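PDB 5U1T: separin from Saccharomyces cerevisiae, which cleaves the MCD1/SCC1 subunit of cohesin as a caspase-like cysteine protease at the onset of anaphase, and is kept inactive by securin through most of the cell cycle. Local coordinates for residues 147-150 / 151-154; 178-181 / 182-185; 656-659 / 660-663; 1259-1262 / 1263-1266; 1332-1335 / 1336-1340. All blocks are in the same frame, centred on the assembly; numbering follows the deposited sequence.

Contact 1: residues 147-150 / 151-154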
# COMPACT_ATOMS: atom_id res chain seq x y z
N ASP A 147 -35.11 -30.14 -64.49
CA ASP A 147 -35.68 -29.03 -65.26
C ASP A 147 -35.92 -27.75 -64.43
O ASP A 147 -35.55 -26.65 -64.85
CB ASP A 147 -36.99 -29.46 -65.94
CG ASP A 147 -36.77 -30.04 -67.34
OD1 ASP A 147 -35.62 -29.99 -67.83
OD2 ASP A 147 -37.77 -30.53 -67.96
N GLU A 148 -36.54 -27.89 -63.26
CA GLU A 148 -36.84 -26.74 -62.42
C GLU A 148 -35.60 -26.19 -61.72
O GLU A 148 -35.56 -25.02 -61.36
CB GLU A 148 -37.90 -27.09 -61.37
CG GLU A 148 -38.02 -28.57 -61.02
CD GLU A 148 -38.78 -29.36 -62.08
OE1 GLU A 148 -40.00 -29.60 -61.90
OE2 GLU A 148 -38.16 -29.74 -63.09
N TYR A 149 -34.60 -27.03 -61.53
CA TYR A 149 -33.39 -26.59 -60.86
C TYR A 149 -32.37 -26.02 -61.83
O TYR A 149 -31.33 -25.53 -61.41
CB TYR A 149 -32.77 -27.74 -60.08
CG TYR A 149 -33.18 -27.79 -58.63
CD1 TYR A 149 -34.31 -28.50 -58.24
CD2 TYR A 149 -32.45 -27.14 -57.65
CE1 TYR A 149 -34.69 -28.56 -56.93
CE2 TYR A 149 -32.83 -27.19 -56.33
CZ TYR A 149 -33.96 -27.91 -55.97
OH TYR A 149 -34.36 -27.98 -54.65
N LEU A 150 -32.70 -26.09 -63.12
CA LEU A 150 -31.69 -25.93 -64.17
C LEU A 150 -30.82 -24.67 -64.06
O LEU A 150 -29.60 -24.79 -64.06
CB LEU A 150 -32.35 -25.99 -65.55
CG LEU A 150 -31.40 -25.66 -66.71
CD1 LEU A 150 -30.20 -26.61 -66.74
CD2 LEU A 150 -32.15 -25.70 -68.01
N PRO A 151 -31.43 -23.47 -63.94
CA PRO A 151 -30.55 -22.29 -63.83
C PRO A 151 -29.67 -22.30 -62.58
O PRO A 151 -28.58 -21.73 -62.59
CB PRO A 151 -31.54 -21.13 -63.77
CG PRO A 151 -32.79 -21.73 -63.23
CD PRO A 151 -32.85 -23.11 -63.82
N HIS A 152 -30.11 -22.95 -61.51
CA HIS A 152 -29.27 -23.03 -60.32
C HIS A 152 -28.14 -24.04 -60.48
O HIS A 152 -27.03 -23.84 -59.97
CB HIS A 152 -30.11 -23.39 -59.11
CG HIS A 152 -31.29 -22.50 -58.93
ND1 HIS A 152 -31.19 -21.13 -59.01
CD2 HIS A 152 -32.59 -22.78 -58.69
CE1 HIS A 152 -32.39 -20.60 -58.82
NE2 HIS A 152 -33.25 -21.58 -58.62
N ILE A 153 -28.42 -25.12 -61.19
CA ILE A 153 -27.42 -26.14 -61.39
C ILE A 153 -26.38 -25.61 -62.35
O ILE A 153 -25.18 -25.84 -62.19
CB ILE A 153 -28.05 -27.43 -61.89
CG1 ILE A 153 -28.68 -28.16 -60.71
CG2 ILE A 153 -27.01 -28.33 -62.52
CD1 ILE A 153 -29.78 -29.06 -61.11
N LEU A 154 -26.84 -24.84 -63.34
CA LEU A 154 -25.92 -24.19 -64.24
C LEU A 154 -25.08 -23.15 -63.49
O LEU A 154 -23.86 -23.16 -63.62
CB LEU A 154 -26.67 -23.54 -65.41
CG LEU A 154 -27.32 -24.54 -66.39
CD1 LEU A 154 -28.03 -23.84 -67.54
CD2 LEU A 154 -26.31 -25.56 -66.91

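Contact 2: residues 178-181 / 182-185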
# COMPACT_ATOMS: atom_id res chain seq x y z
N ILE A 178 -21.95 -37.53 -61.66
CA ILE A 178 -23.18 -36.77 -61.43
C ILE A 178 -23.46 -35.85 -62.61
O ILE A 178 -24.60 -35.70 -63.03
CB ILE A 178 -23.09 -35.98 -60.09
CG1 ILE A 178 -23.56 -36.86 -58.93
CG2 ILE A 178 -23.94 -34.74 -60.13
CD1 ILE A 178 -24.99 -37.36 -59.08
N VAL A 179 -22.40 -35.27 -63.17
CA VAL A 179 -22.50 -34.38 -64.33
C VAL A 179 -22.99 -35.08 -65.60
O VAL A 179 -23.84 -34.56 -66.33
CB VAL A 179 -21.14 -33.72 -64.62
CG1 VAL A 179 -21.19 -32.88 -65.89
CG2 VAL A 179 -20.72 -32.87 -63.44
N LEU A 180 -22.45 -36.26 -65.85
CA LEU A 180 -22.81 -37.02 -67.00
C LEU A 180 -24.25 -37.41 -66.89
O LEU A 180 -24.98 -37.37 -67.86
CB LEU A 180 -21.99 -38.28 -67.06
CG LEU A 180 -22.43 -39.20 -68.19
CD1 LEU A 180 -21.92 -38.62 -69.49
CD2 LEU A 180 -21.90 -40.61 -67.98
N SER A 181 -24.68 -37.76 -65.70
CA SER A 181 -26.05 -38.16 -65.52
C SER A 181 -27.01 -36.99 -65.68
O SER A 181 -28.12 -37.16 -66.11
CB SER A 181 -26.24 -38.92 -64.23
OG SER A 181 -26.71 -38.07 -63.23
N PHE A 182 -26.57 -35.79 -65.33
CA PHE A 182 -27.40 -34.63 -65.54
C PHE A 182 -27.47 -34.37 -67.03
O PHE A 182 -28.51 -34.05 -67.57
CB PHE A 182 -26.84 -33.43 -64.80
CG PHE A 182 -27.48 -33.20 -63.48
CD1 PHE A 182 -27.36 -34.12 -62.47
CD2 PHE A 182 -28.23 -32.08 -63.25
CE1 PHE A 182 -27.96 -33.93 -61.26
CE2 PHE A 182 -28.83 -31.87 -62.04
CZ PHE A 182 -28.70 -32.80 -61.04
N PHE A 183 -26.34 -34.53 -67.70
CA PHE A 183 -26.26 -34.32 -69.12
C PHE A 183 -27.21 -35.26 -69.78
O PHE A 183 -27.91 -34.90 -70.71
CB PHE A 183 -24.85 -34.64 -69.57
CG PHE A 183 -24.74 -34.95 -71.02
CD1 PHE A 183 -24.79 -33.95 -71.96
CD2 PHE A 183 -24.52 -36.24 -71.44
CE1 PHE A 183 -24.66 -34.23 -73.29
CE2 PHE A 183 -24.40 -36.54 -72.77
CZ PHE A 183 -24.46 -35.53 -73.70
N SER A 184 -27.25 -36.47 -69.29
CA SER A 184 -28.16 -37.46 -69.83
C SER A 184 -29.64 -37.04 -69.74
O SER A 184 -30.34 -37.01 -70.76
CB SER A 184 -27.97 -38.81 -69.13
OG SER A 184 -29.12 -39.61 -69.29
N VAL A 185 -30.11 -36.71 -68.54
CA VAL A 185 -31.55 -36.52 -68.33
C VAL A 185 -32.09 -35.15 -68.72
O VAL A 185 -33.29 -35.00 -68.89
CB VAL A 185 -31.95 -36.75 -66.86
CG1 VAL A 185 -31.74 -38.19 -66.45
CG2 VAL A 185 -31.18 -35.81 -65.96

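Contact 3: residues 656-659 / 660-663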
# COMPACT_ATOMS: atom_id res chain seq x y z
N LEU A 656 13.01 -10.63 2.23
CA LEU A 656 13.79 -11.66 2.91
C LEU A 656 15.21 -11.19 3.25
O LEU A 656 16.09 -11.99 3.60
CB LEU A 656 13.82 -12.94 2.06
CG LEU A 656 12.49 -13.67 2.16
CD1 LEU A 656 12.49 -14.97 1.38
CD2 LEU A 656 12.09 -13.91 3.60
N TYR A 657 15.41 -9.87 3.16
CA TYR A 657 16.70 -9.20 3.38
C TYR A 657 17.84 -9.89 2.61
O TYR A 657 18.96 -10.00 3.08
CB TYR A 657 17.02 -9.10 4.89
CG TYR A 657 16.19 -8.03 5.59
CD1 TYR A 657 14.93 -8.33 6.11
CD2 TYR A 657 16.66 -6.73 5.70
CE1 TYR A 657 14.18 -7.37 6.73
CE2 TYR A 657 15.91 -5.76 6.33
CZ TYR A 657 14.67 -6.08 6.83
OH TYR A 657 13.91 -5.10 7.45
N MET A 658 17.52 -10.33 1.40
CA MET A 658 18.54 -10.83 0.51
C MET A 658 19.08 -9.66 -0.29
O MET A 658 18.81 -9.52 -1.47
CB MET A 658 17.99 -11.93 -0.39
CG MET A 658 17.25 -13.04 0.34
SD MET A 658 16.85 -14.36 -0.82
CE MET A 658 15.71 -15.33 0.13
N ILE A 659 19.85 -8.81 0.37
CA ILE A 659 20.25 -7.55 -0.24
C ILE A 659 21.15 -7.82 -1.44
O ILE A 659 21.08 -7.10 -2.44
CB ILE A 659 20.93 -6.62 0.79
CG1 ILE A 659 19.90 -5.82 1.58
CG2 ILE A 659 21.75 -5.58 0.09
CD1 ILE A 659 19.01 -6.65 2.44
N ASP A 660 21.98 -8.85 -1.35
CA ASP A 660 22.82 -9.26 -2.47
C ASP A 660 22.02 -9.37 -3.77
O ASP A 660 22.32 -8.68 -4.76
CB ASP A 660 23.50 -10.61 -2.18
CG ASP A 660 24.85 -10.47 -1.45
OD1 ASP A 660 25.39 -9.33 -1.33
OD2 ASP A 660 25.38 -11.51 -1.00
N ASP A 661 21.00 -10.21 -3.77
CA ASP A 661 20.25 -10.46 -5.00
C ASP A 661 19.40 -9.28 -5.41
O ASP A 661 19.21 -9.03 -6.59
CB ASP A 661 19.38 -11.70 -4.86
CG ASP A 661 20.20 -12.93 -4.57
OD1 ASP A 661 21.02 -13.32 -5.44
OD2 ASP A 661 20.03 -13.51 -3.47
N ALA A 662 18.89 -8.55 -4.43
CA ALA A 662 18.15 -7.34 -4.70
C ALA A 662 18.98 -6.32 -5.47
O ALA A 662 18.47 -5.63 -6.35
CB ALA A 662 17.65 -6.74 -3.41
N LEU A 663 20.26 -6.21 -5.17
CA LEU A 663 21.07 -5.19 -5.82
C LEU A 663 21.40 -5.59 -7.25
O LEU A 663 21.45 -4.73 -8.14
CB LEU A 663 22.33 -4.91 -5.00
CG LEU A 663 22.09 -4.29 -3.61
CD1 LEU A 663 23.37 -4.22 -2.78
CD2 LEU A 663 21.45 -2.90 -3.72

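Contact 4: residues 1259-1262 / 1263-1266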
# COMPACT_ATOMS: atom_id res chain seq x y z
N LYS A 1259 41.62 21.62 57.82
CA LYS A 1259 42.17 20.63 56.92
C LYS A 1259 43.46 20.04 57.50
O LYS A 1259 43.67 18.82 57.45
CB LYS A 1259 42.41 21.24 55.53
CG LYS A 1259 42.70 20.21 54.46
CD LYS A 1259 42.42 20.77 53.10
CE LYS A 1259 43.65 21.35 52.47
NZ LYS A 1259 43.61 21.11 51.00
N ASP A 1260 44.30 20.91 58.08
CA ASP A 1260 45.51 20.47 58.77
C ASP A 1260 45.17 19.47 59.86
O ASP A 1260 45.80 18.41 59.98
CB ASP A 1260 46.24 21.66 59.39
CG ASP A 1260 47.07 22.44 58.38
OD1 ASP A 1260 47.30 21.94 57.26
OD2 ASP A 1260 47.50 23.57 58.70
N LYS A 1261 44.16 19.80 60.66
CA LYS A 1261 43.74 18.96 61.78
C LYS A 1261 43.16 17.62 61.32
O LYS A 1261 43.58 16.54 61.77
CB LYS A 1261 42.73 19.71 62.64
CG LYS A 1261 43.34 20.87 63.41
CD LYS A 1261 44.26 20.38 64.51
CE LYS A 1261 44.60 21.53 65.44
NZ LYS A 1261 45.07 21.09 66.81
N PHE A 1262 42.17 17.73 60.42
CA PHE A 1262 41.57 16.62 59.72
C PHE A 1262 42.63 15.62 59.29
O PHE A 1262 42.56 14.45 59.65
CB PHE A 1262 40.77 17.14 58.51
CG PHE A 1262 40.26 16.06 57.61
CD1 PHE A 1262 39.11 15.35 57.94
CD2 PHE A 1262 40.92 15.75 56.42
CE1 PHE A 1262 38.64 14.35 57.11
CE2 PHE A 1262 40.46 14.75 55.58
CZ PHE A 1262 39.32 14.04 55.93
N TYR A 1263 43.62 16.07 58.53
CA TYR A 1263 44.67 15.15 58.08
C TYR A 1263 45.50 14.61 59.24
O TYR A 1263 45.84 13.44 59.24
CB TYR A 1263 45.57 15.81 57.04
CG TYR A 1263 44.98 15.73 55.66
CD1 TYR A 1263 44.86 14.51 54.99
CD2 TYR A 1263 44.50 16.87 55.03
CE1 TYR A 1263 44.30 14.44 53.73
CE2 TYR A 1263 43.94 16.81 53.77
CZ TYR A 1263 43.84 15.59 53.12
OH TYR A 1263 43.28 15.57 51.87
N GLU A 1264 45.82 15.45 60.23
CA GLU A 1264 46.56 14.94 61.37
C GLU A 1264 45.74 13.83 62.01
O GLU A 1264 46.26 12.74 62.28
CB GLU A 1264 46.86 16.05 62.37
CG GLU A 1264 47.11 15.59 63.82
CD GLU A 1264 46.80 16.72 64.83
OE1 GLU A 1264 46.32 17.80 64.39
OE2 GLU A 1264 47.04 16.56 66.06
N ILE A 1265 44.46 14.08 62.20
CA ILE A 1265 43.58 13.07 62.77
C ILE A 1265 43.59 11.75 61.97
O ILE A 1265 43.68 10.66 62.56
CB ILE A 1265 42.16 13.60 62.91
CG1 ILE A 1265 42.13 14.67 64.00
CG2 ILE A 1265 41.19 12.47 63.24
CD1 ILE A 1265 41.00 15.62 63.91
N LEU A 1266 43.55 11.82 60.64
CA LEU A 1266 43.65 10.61 59.82
C LEU A 1266 45.02 9.92 59.97
O LEU A 1266 45.12 8.69 59.96
CB LEU A 1266 43.38 10.93 58.35
CG LEU A 1266 41.94 11.29 57.97
CD1 LEU A 1266 41.74 11.43 56.44
CD2 LEU A 1266 40.94 10.29 58.55

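Contact 5: residues 1332-1335 / 1336-1340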
# COMPACT_ATOMS: atom_id res chain seq x y z
N PHE A 1332 38.27 4.25 65.99
CA PHE A 1332 37.03 5.00 65.79
C PHE A 1332 36.72 5.90 66.97
O PHE A 1332 36.18 6.98 66.79
CB PHE A 1332 35.85 4.06 65.52
CG PHE A 1332 35.86 3.47 64.14
CD1 PHE A 1332 35.38 4.20 63.07
CD2 PHE A 1332 36.36 2.21 63.91
CE1 PHE A 1332 35.39 3.68 61.80
CE2 PHE A 1332 36.37 1.68 62.64
CZ PHE A 1332 35.88 2.42 61.58
N SER A 1333 37.09 5.46 68.18
CA SER A 1333 36.84 6.25 69.38
C SER A 1333 37.51 7.59 69.23
O SER A 1333 36.90 8.65 69.45
CB SER A 1333 37.35 5.52 70.62
OG SER A 1333 37.35 4.13 70.38
N MET A 1334 38.76 7.56 68.81
CA MET A 1334 39.55 8.76 68.63
C MET A 1334 39.09 9.58 67.41
O MET A 1334 39.06 10.81 67.47
CB MET A 1334 41.03 8.38 68.51
CG MET A 1334 42.01 9.36 69.09
SD MET A 1334 41.73 9.75 70.84
CE MET A 1334 41.43 8.10 71.49
N LEU A 1335 38.72 8.92 66.31
CA LEU A 1335 38.15 9.63 65.17
C LEU A 1335 36.97 10.45 65.64
O LEU A 1335 36.88 11.65 65.40
CB LEU A 1335 37.69 8.69 64.06
CG LEU A 1335 38.71 7.99 63.15
CD1 LEU A 1335 38.00 7.27 62.02
CD2 LEU A 1335 39.73 8.98 62.62
N HIS A 1336 36.06 9.76 66.32
CA HIS A 1336 34.83 10.33 66.86
C HIS A 1336 35.11 11.58 67.69
O HIS A 1336 34.60 12.66 67.39
CB HIS A 1336 34.11 9.25 67.69
CG HIS A 1336 33.03 9.76 68.59
ND1 HIS A 1336 32.58 9.04 69.68
CD2 HIS A 1336 32.29 10.90 68.57
CE1 HIS A 1336 31.63 9.72 70.29
NE2 HIS A 1336 31.43 10.85 69.64
N VAL A 1337 35.93 11.41 68.73
CA VAL A 1337 36.20 12.48 69.68
C VAL A 1337 36.88 13.66 69.03
O VAL A 1337 36.44 14.80 69.17
CB VAL A 1337 37.07 11.98 70.86
CG1 VAL A 1337 37.66 13.15 71.63
CG2 VAL A 1337 36.25 11.09 71.78
N GLN A 1338 37.98 13.40 68.32
CA GLN A 1338 38.78 14.47 67.73
C GLN A 1338 38.06 15.19 66.57
O GLN A 1338 38.22 16.39 66.40
CB GLN A 1338 40.12 13.91 67.24
CG GLN A 1338 41.14 13.62 68.34
CD GLN A 1338 42.24 12.63 67.93
OE1 GLN A 1338 42.30 12.21 66.77
NE2 GLN A 1338 43.09 12.25 68.87
N LEU A 1339 37.28 14.48 65.76
CA LEU A 1339 36.60 15.14 64.65
C LEU A 1339 35.46 16.02 65.14
O LEU A 1339 35.27 17.13 64.65
CB LEU A 1339 36.06 14.14 63.64
CG LEU A 1339 37.04 13.63 62.60
CD1 LEU A 1339 36.40 12.47 61.92
CD2 LEU A 1339 37.41 14.71 61.60
N GLU A 1340 34.71 15.50 66.11
CA GLU A 1340 33.63 16.25 66.74
C GLU A 1340 34.14 17.50 67.42
O GLU A 1340 33.49 18.54 67.41
CB GLU A 1340 32.90 15.40 67.78
CG GLU A 1340 31.81 16.15 68.50
CD GLU A 1340 30.79 15.21 69.09
OE1 GLU A 1340 31.12 14.02 69.25
OE2 GLU A 1340 29.66 15.66 69.36

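Contact 1: residues 147-150 / 151-154
L150 and L154, one helical turn apart, meet through their branched ends: CD1 of L150 lies 3.6 Å from CG of L154, the two side chains slanting across each other. L150 sets CG anti to its backbone N and beside its carbonyl carbon (chi1 173°), which carries the branch to the L154 side. A second apolar pair runs along the neighbouring ridge, where CD1 of I153 reaches back to CB of Y149 at 3.4 Å. Leucine and isoleucine suit this buried side, since F193 of helix 190-203 packs on L150, I153 and L154, while L137 and I140 of helix 129-142 press on I153. Were L154 cut back to an alanine, L150 CD1 would probably lose its neighbour and a gap would open beside L192 and F193.

The hydrogen bonds between 147-150 and 151-154 all come from the backbone. L154 N bonds to L150 O at 2.9 Å in a nearly straight bond (165°), and I153 N bonds to Y149 O at 2.9 Å. P151 has no N-H to give, and neither P151 nor H152 makes the i to i-4 bond of a regular helix; H152 N has only a weak, bent bond to Y149 O. Y149 and H152, on the more open side, pack near L113 and K114. The whole is a proline kink inside an amphipathic helix, 146-158, of the helical domain.

Contact 2: residues 178-181 / 182-185
F182, F183, S184 and V185 give their N-H groups in turn to the carbonyl oxygens of I178, V179, L180 and S181, four successive alpha-helical bonds of 2.8 to 3.2 Å. They form the last turns of helix 172-185, in the helical domain, and the side chains divide between its faces.

On one face I178 and F182 run side by side and point the same way, CG2 of the isoleucine 4.2 Å from CD1 of the phenylalanine. The edge of the F182 ring also faces I178 O, near the ring plane. A flat, apolar ring fits here because V146 and I153 of helix 146-158 pack against it. On another face, L180 and F183 meet at an angle, with CD1 of L180 4.0 Å from CD2 of F183. The F183 ring swings out opposite its own N (chi1 159°) and presents an edge to L180 O, which lies in the ring plane. K190 makes a cation-pi contact with this ring and its NZ bonds to S184 O, so one lysine serves both the aromatic face and the end of the helix; the ring of F220 meets F183 as well.

I178 and S181 also pack on another protein chain of the assembly. S181 is small enough to fold its hydroxyl back on the helix: OG donates to I178 O at 3.2 Å, approaching from the same face of the carbonyl plane as F182 N, and so this oxygen is gripped twice.

Contact 3: residues 656-659 / 660-663
I659 and L663 lie side by side along one flank of the helix and point the same way, with CG2 of I659 3.6 Å from CD1 of L663. The isoleucine branch at CB makes this possible: CG2 sits beside the carbonyl carbon, facing the next turn, while CG1 takes the other direction (chi1 -84°). L663 N bonds to I659 O at 3.0 Å beneath the pair, and L695 also packs on L663. A serine in place of L663 would probably leave I659 CG2 and L695 without their apolar neighbour.

The turn links two helices. A Schellman motif closes helix 642-655, with Y657 in positive phi as its C-prime residue, and M658 follows at once as the N-cap position of helix 659-672. M658 contributes its backbone, its O receiving A662 N at 3.1 Å in a bond close to straight (167°).

The M658 side chain runs out extended to Y653 and F896, a buried place suited to a long, flexible apolar chain. D661 leaves the helix at roughly a right angle to L663; its OD2 comes within 4.0 Å of M658 CB, while OD1 forms a salt bridge with K902. A662, with only CB to fit, packs its small side chain against L650 and L654 of helix 642-655.

Contact 4: residues 1259-1262 / 1263-1266
F1262 and Y1263 form the tight side, a T-shaped pair with ring centroids 5.2 Å apart and planes at 78°. The phenylalanine offers its edge: CD2 stands 4.0 Å above the middle of the tyrosine face. It gets there because CG of F1262 is trans to N (chi1 172°), while CG of Y1263 lies anti to its carbonyl carbon (chi1 -83°). L1266 packs on the F1262 ring itself, CG over one face and CD1 3.6 Å from CZ. K1259 lies alongside Y1263, its CG 3.7 Å from CE2, so the aliphatic part of the lysine runs along the CD2-CE2 edge of the tyrosine ring while NZ forms a salt bridge with D1287. Y1263 is likewise tied, OH bonding to V1285 N.

All this sits on an amphipathic helix, 1252-1269, in the part of the chain belonging to peptidase family C50; its i to i+4 bonds run unbroken through both segments.

The solvent side is looser. D1260 and E1264 are exposed, where their charges can be hydrated, and K1261 runs beside E1264. K1261 NZ stays 4.3 Å from E1264 OE1, opposite charges that probably attract, though too far apart for a salt bridge.

Contact 5: residues 1332-1335 / 1336-1340
The amide of Q1338 has M1334 over one of its faces: CG of M1334 lies 3.5 Å from CD of Q1338, and SD is on the same side, 3.5 Å from NE2. OE1 of the amide is directed toward helix 1252-1269, where it accepts a hydrogen bond from N1269 ND2. The second flat group, the imidazole of H1336, heads away from the preceding turn and packs near L1304.

These residues occupy the opening turns of helix 1332-1347, an amphipathic helix. H1336, V1337, Q1338 and L1339 bond by their N-H groups to the carbonyls of F1332, S1333, M1334 and L1335, at 2.8 to 3.0 Å. Just before the helix, D1331 receives weak bonds from M1334 N and S1333 OG.

Side chains suit their faces. L1335 and L1339 are buried against I1311 of helix 1303-1320, while S1333 and V1337 lie on the exposed side. M1334 and Q1338 mark the boundary with helix 1252-1269. The methionine is bent at chi2 (56°) and again at chi3, which folds it across the extended glutamine; the flexible thioether can lie over the flat amide, whose OE1 is held by N1269, which probably limits its turning.

On another side, H1336 and E1340 stand one turn apart, joined by a weak bond from NE2 of H1336 to OE1 of E1340 at 3.2 Å, bent to 122°.

The five contacts mark out the length of an elongated chain. Contacts 1 and 2 belong together near one end, their centres 12 Å apart, where I153 CD1 of contact 1 packs on F182 CE2 of contact 2. Contacts 4 and 5 pair up in the same way, 11 Å between centres: I1265 CG2 touches L1335 CD2 at 3.8 Å, and F1262 CD1 meets L1339 CD2 at 4.1 Å, joining helices 1252-1269 and 1332-1347. The two pairs lie on opposite sides of the chain's centre, 150 to 155 Å apart by centres. Contact 3 falls between, 81 Å from contact 1 and 71 Å from contact 4. All five lie away from C1497, the probable catalytic cysteine.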